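PDB 4N3O: putative D-glycero-D-manno-heptose 7-phosphate kinase from Campylobacter jejuni subsp. jejuni, which phosphorylates D-glycero-alpha-D-manno-heptose 7-phosphate at C-1 with ATP, giving the 1,7-bisphosphate used to build capsule polysaccharide. Local coordinates for residues F172-F177 / Q238-M243; C67-K72 / I83-Y88. All blocks are in the same frame, centred on the assembly; numbering follows the deposited sequence.

Interaction 1. Residues F172-F177 / Q238-M243; sequences FNFMEF and QDAIKM
Met243 N donates to Asp239 O at 2.9 Å, in the helical turn that presents CB of both Ala240 and Met243 to the Phe174 ring. The meeting itself is apolar. Phe174 stands out from strand 172-178 with its CG anti to the backbone N (chi1 -168°), and the far end of its ring reaches the helix. Ala240 CB comes in at the ring edge, near its plane, and lies 3.6 Å from Phe174 CZ. Ala240 O sits near the same end of the ring, 3.8 Å from Phe174 CZ. Met243 CB approaches obliquely and more loosely, at 4.5 Å from Phe174 CE2. In this GHMP kinase the contact brings helix 236-248, which packs on helix 252-262, against strand 172-178 of the large mixed sheet. That strand runs between strands 31-40 and 182-188. The Phe174 ring also lies nearly parallel to the ring of Tyr34, and Ala240 touches Tyr31. The rest of the Met243 side chain turns away from the strand and packs on Leu255, Ile258 and Leu259 of helix 252-262. Within the strand, Glu176 CG lies in the plane of the Phe174 ring, at its edge. Glu176 OE1 makes a salt bridge to Lys244 NZ, on helix 236-248 just past Met243. Ala240 lies about 8 Å from Gly20, a probable substrate-binding residue, measured between their side-chain positions.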
# COMPACT_ATOMS: atom_id res chain seq x y z
N PHE A 172 -3.44 9.98 10.62
CA PHE A 172 -4.81 10.30 10.92
C PHE A 172 -4.79 11.67 11.53
O PHE A 172 -3.99 11.93 12.42
CB PHE A 172 -5.40 9.31 11.90
CG PHE A 172 -5.86 8.02 11.28
CD1 PHE A 172 -4.97 7.18 10.67
CD2 PHE A 172 -7.17 7.65 11.37
CE1 PHE A 172 -5.40 5.99 10.10
CE2 PHE A 172 -7.61 6.47 10.82
CZ PHE A 172 -6.73 5.65 10.17
N ASN A 173 -5.64 12.55 11.03
CA ASN A 173 -5.72 13.91 11.53
C ASN A 173 -7.15 14.27 11.80
O ASN A 173 -8.01 14.11 10.94
CB ASN A 173 -5.14 14.89 10.52
CG ASN A 173 -3.65 14.73 10.32
OD1 ASN A 173 -2.87 14.97 11.24
ND2 ASN A 173 -3.24 14.35 9.11
N PHE A 174 -7.41 14.71 13.02
CA PHE A 174 -8.73 15.13 13.41
C PHE A 174 -8.67 16.64 13.44
O PHE A 174 -7.89 17.21 14.19
CB PHE A 174 -9.09 14.60 14.79
CG PHE A 174 -10.54 14.78 15.12
CD1 PHE A 174 -11.02 15.98 15.60
CD2 PHE A 174 -11.43 13.73 14.96
CE1 PHE A 174 -12.36 16.14 15.92
CE2 PHE A 174 -12.76 13.88 15.26
CZ PHE A 174 -13.23 15.09 15.74
N MSE A 175 -9.49 17.28 12.61
CA MSE A 175 -9.45 18.73 12.52
C MSE A 175 -10.73 19.36 12.98
O MSE A 175 -11.83 18.96 12.56
CB MSE A 175 -9.12 19.06 11.08
CG MSE A 175 -7.99 18.11 10.66
SE MSE A 175 -7.23 18.79 9.02
CE MSE A 175 -5.77 17.55 8.64
N GLU A 176 -10.59 20.34 13.87
CA GLU A 176 -11.72 21.08 14.42
C GLU A 176 -11.68 22.50 13.89
O GLU A 176 -10.62 23.12 13.81
CB GLU A 176 -11.70 21.01 15.94
CG GLU A 176 -12.16 19.65 16.43
CD GLU A 176 -11.78 19.36 17.87
OE1 GLU A 176 -12.69 19.07 18.68
OE2 GLU A 176 -10.56 19.42 18.17
N PHE A 177 -12.85 22.99 13.51
CA PHE A 177 -12.96 24.32 12.94
C PHE A 177 -13.65 25.31 13.87
O PHE A 177 -14.69 25.01 14.47
CB PHE A 177 -13.69 24.24 11.60
CG PHE A 177 -13.08 23.27 10.65
CD1 PHE A 177 -11.81 23.49 10.13
CD2 PHE A 177 -13.76 22.12 10.26
CE1 PHE A 177 -11.23 22.60 9.25
CE2 PHE A 177 -13.19 21.22 9.38
CZ PHE A 177 -11.92 21.46 8.88
N GLN A 238 -20.87 16.60 19.50
CA GLN A 238 -20.91 15.48 20.42
C GLN A 238 -20.31 14.27 19.71
O GLN A 238 -19.54 13.51 20.29
CB GLN A 238 -22.36 15.19 20.86
CG GLN A 238 -22.50 14.10 21.90
CD GLN A 238 -21.85 14.45 23.23
OE1 GLN A 238 -21.67 15.63 23.56
NE2 GLN A 238 -21.49 13.43 24.01
N ASP A 239 -20.66 14.10 18.44
CA ASP A 239 -20.13 12.99 17.64
C ASP A 239 -18.61 13.09 17.50
O ASP A 239 -17.93 12.07 17.46
CB ASP A 239 -20.81 12.92 16.27
CG ASP A 239 -22.25 12.42 16.36
OD1 ASP A 239 -22.50 11.50 17.17
OD2 ASP A 239 -23.11 12.92 15.61
N ALA A 240 -18.09 14.31 17.45
CA ALA A 240 -16.66 14.56 17.34
C ALA A 240 -15.93 14.07 18.59
O ALA A 240 -15.03 13.24 18.50
CB ALA A 240 -16.39 16.05 17.13
N ILE A 241 -16.29 14.60 19.76
CA ILE A 241 -15.63 14.15 20.99
C ILE A 241 -15.82 12.64 21.21
O ILE A 241 -14.95 11.97 21.78
CB ILE A 241 -16.06 14.96 22.23
CG1 ILE A 241 -17.59 14.92 22.40
CG2 ILE A 241 -15.56 16.39 22.14
CD1 ILE A 241 -18.13 15.89 23.45
N LYS A 242 -16.93 12.11 20.73
CA LYS A 242 -17.20 10.70 20.90
C LYS A 242 -16.27 9.89 20.00
O LYS A 242 -15.79 8.84 20.41
CB LYS A 242 -18.67 10.39 20.58
CG LYS A 242 -19.13 9.04 21.09
CD LYS A 242 -20.60 8.76 20.75
CE LYS A 242 -21.54 9.77 21.41
NZ LYS A 242 -22.97 9.43 21.18
N MSE A 243 -15.99 10.41 18.80
CA MSE A 243 -15.09 9.76 17.86
C MSE A 243 -13.65 9.87 18.30
O MSE A 243 -12.88 8.97 18.06
CB MSE A 243 -15.23 10.32 16.45
CG MSE A 243 -14.74 9.34 15.37
SE MSE A 243 -15.19 10.12 13.61
CE MSE A 243 -17.16 9.99 13.67

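Interaction 2. Residues C67-K72 / I83-Y88; sequences CEYESK and IFKSIY
Bends at chi3 (-83°) and chi4 fold the Lys85 chain so that its NZ meets the hydroxyl of Tyr69. CG of Tyr88 lies anti to the backbone N (chi1 174°), and its ring extends from the helix toward Lys72. The Lys85 and Tyr69 side chains cross at about a right angle. Lys85 NZ donates to Tyr69 OH at 2.9 Å, placed obliquely to the ring. Asp78 ties the pair together: its OD1 forms a salt bridge with Lys85 NZ and its OD2 hydrogen-bonds Tyr69 OH. The carboxylate probably balances the ammonium charge. The second bond runs from Tyr88 OH to Lys72 O, 2.7 Å long. Lys72 O lies at the edge of the Tyr88 ring, near its plane; the hydroxyl is tilted from the carbonyl plane and the C=O...OH angle is 145°. Leu100 N also hydrogen-bonds Tyr88 OH, so the hydroxyl has two backbone partners. The two bonds fasten the end of strand 65-70 and the loop after it to helix 82-96. Strand 65-70 pairs antiparallel with strand 55-60, and Phe58 of that strand touches both Tyr69 and Lys85. This is a helix packed against a beta hairpin, in the S5-like N-terminal domain of GHMP kinases.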
# COMPACT_ATOMS: atom_id res chain seq x y z
N CYS A 67 5.73 21.19 -21.01
CA CYS A 67 6.11 22.59 -21.23
C CYS A 67 7.61 22.78 -21.20
O CYS A 67 8.33 22.13 -20.43
CB CYS A 67 5.59 23.49 -20.10
SG CYS A 67 3.83 23.52 -19.74
N GLU A 68 8.09 23.71 -22.01
CA GLU A 68 9.49 24.06 -22.02
C GLU A 68 9.58 25.57 -22.16
O GLU A 68 8.90 26.14 -23.00
CB GLU A 68 10.21 23.33 -23.14
CG GLU A 68 11.72 23.57 -23.12
CD GLU A 68 12.47 22.61 -24.02
OE1 GLU A 68 13.63 22.92 -24.36
OE2 GLU A 68 11.91 21.55 -24.37
N TYR A 69 10.39 26.21 -21.32
CA TYR A 69 10.58 27.66 -21.34
C TYR A 69 12.01 28.00 -21.04
O TYR A 69 12.78 27.15 -20.61
CB TYR A 69 9.73 28.35 -20.26
CG TYR A 69 8.28 27.96 -20.25
CD1 TYR A 69 7.38 28.53 -21.14
CD2 TYR A 69 7.81 27.04 -19.34
CE1 TYR A 69 6.04 28.16 -21.14
CE2 TYR A 69 6.48 26.68 -19.31
CZ TYR A 69 5.60 27.23 -20.22
OH TYR A 69 4.28 26.85 -20.18
N GLU A 70 12.34 29.26 -21.26
CA GLU A 70 13.65 29.78 -20.95
C GLU A 70 13.67 30.21 -19.48
O GLU A 70 12.72 30.80 -18.98
CB GLU A 70 13.98 30.98 -21.84
CG GLU A 70 14.35 30.61 -23.27
CD GLU A 70 15.68 29.88 -23.35
OE1 GLU A 70 16.52 30.03 -22.43
OE2 GLU A 70 15.90 29.15 -24.34
N SER A 71 14.77 29.90 -18.81
CA SER A 71 14.97 30.24 -17.40
C SER A 71 14.90 31.75 -17.14
O SER A 71 15.76 32.50 -17.59
CB SER A 71 16.32 29.69 -16.95
OG SER A 71 16.62 30.06 -15.62
N LYS A 72 13.86 32.18 -16.42
CA LYS A 72 13.66 33.59 -16.03
C LYS A 72 12.94 33.68 -14.67
O LYS A 72 12.46 32.67 -14.14
CB LYS A 72 12.89 34.36 -17.10
CG LYS A 72 11.53 33.78 -17.43
CD LYS A 72 10.85 34.60 -18.51
CE LYS A 72 9.56 33.95 -18.96
NZ LYS A 72 8.90 34.75 -20.01
N ILE A 83 -0.32 25.72 -12.83
CA ILE A 83 -0.12 25.46 -11.40
C ILE A 83 1.38 25.40 -11.06
O ILE A 83 1.80 25.91 -10.02
CB ILE A 83 -0.87 24.19 -10.92
CG1 ILE A 83 -0.78 24.03 -9.40
CG2 ILE A 83 -0.36 22.93 -11.62
CD1 ILE A 83 -1.41 25.19 -8.64
N PHE A 84 2.21 24.82 -11.93
CA PHE A 84 3.65 24.77 -11.65
C PHE A 84 4.30 26.15 -11.80
O PHE A 84 5.26 26.46 -11.11
CB PHE A 84 4.38 23.75 -12.53
CG PHE A 84 3.88 22.32 -12.39
CD1 PHE A 84 3.40 21.84 -11.18
CD2 PHE A 84 4.01 21.44 -13.45
CE1 PHE A 84 2.96 20.53 -11.07
CE2 PHE A 84 3.59 20.12 -13.34
CZ PHE A 84 3.07 19.67 -12.15
N LYS A 85 3.78 26.98 -12.69
CA LYS A 85 4.33 28.31 -12.82
C LYS A 85 4.12 29.10 -11.53
O LYS A 85 5.05 29.72 -11.03
CB LYS A 85 3.76 29.07 -14.05
CG LYS A 85 4.40 28.62 -15.37
CD LYS A 85 3.92 29.43 -16.57
CE LYS A 85 2.61 28.94 -17.15
NZ LYS A 85 2.74 27.62 -17.85
N SER A 86 2.91 29.06 -10.97
CA SER A 86 2.63 29.78 -9.72
C SER A 86 3.61 29.34 -8.64
O SER A 86 4.11 30.16 -7.89
CB SER A 86 1.22 29.49 -9.24
OG SER A 86 0.27 29.72 -10.26
N ILE A 87 3.85 28.03 -8.54
CA ILE A 87 4.77 27.51 -7.56
C ILE A 87 6.16 28.05 -7.87
O ILE A 87 6.81 28.64 -7.01
CB ILE A 87 4.77 25.96 -7.56
CG1 ILE A 87 3.42 25.46 -7.02
CG2 ILE A 87 5.91 25.43 -6.71
CD1 ILE A 87 3.15 23.99 -7.28
N TYR A 88 6.61 27.87 -9.10
CA TYR A 88 7.93 28.38 -9.48
C TYR A 88 8.07 29.88 -9.17
O TYR A 88 9.01 30.30 -8.49
CB TYR A 88 8.19 28.13 -10.96
CG TYR A 88 9.47 28.76 -11.42
CD1 TYR A 88 10.69 28.18 -11.11
CD2 TYR A 88 9.46 29.93 -12.17
CE1 TYR A 88 11.87 28.77 -11.52
CE2 TYR A 88 10.63 30.52 -12.59
CZ TYR A 88 11.84 29.93 -12.26
OH TYR A 88 13.02 30.50 -12.67

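How the interactions relate
Interaction 2 comes first along the chain and is complete before interaction 1 begins. Their centres are 39 Å apart, their nearest atoms about 19 Å apart, and they lie on opposite sides of the chain's centre. Both reach the same large mixed sheet. Interaction 2 holds helix 82-96 to the hairpin of strands 55-60 and 65-70. Interaction 1 brings helix 236-248 against strand 172-178, which links to the rest of the sheet through strand 31-40. The two contacts thus join different helices to distant parts of one sheet. Interaction 1 lies near Gly20, a predicted substrate-binding residue. In interaction 2 the side chain of Lys85 is about 11 Å from that of Ser60, a predicted ATP-binding residue.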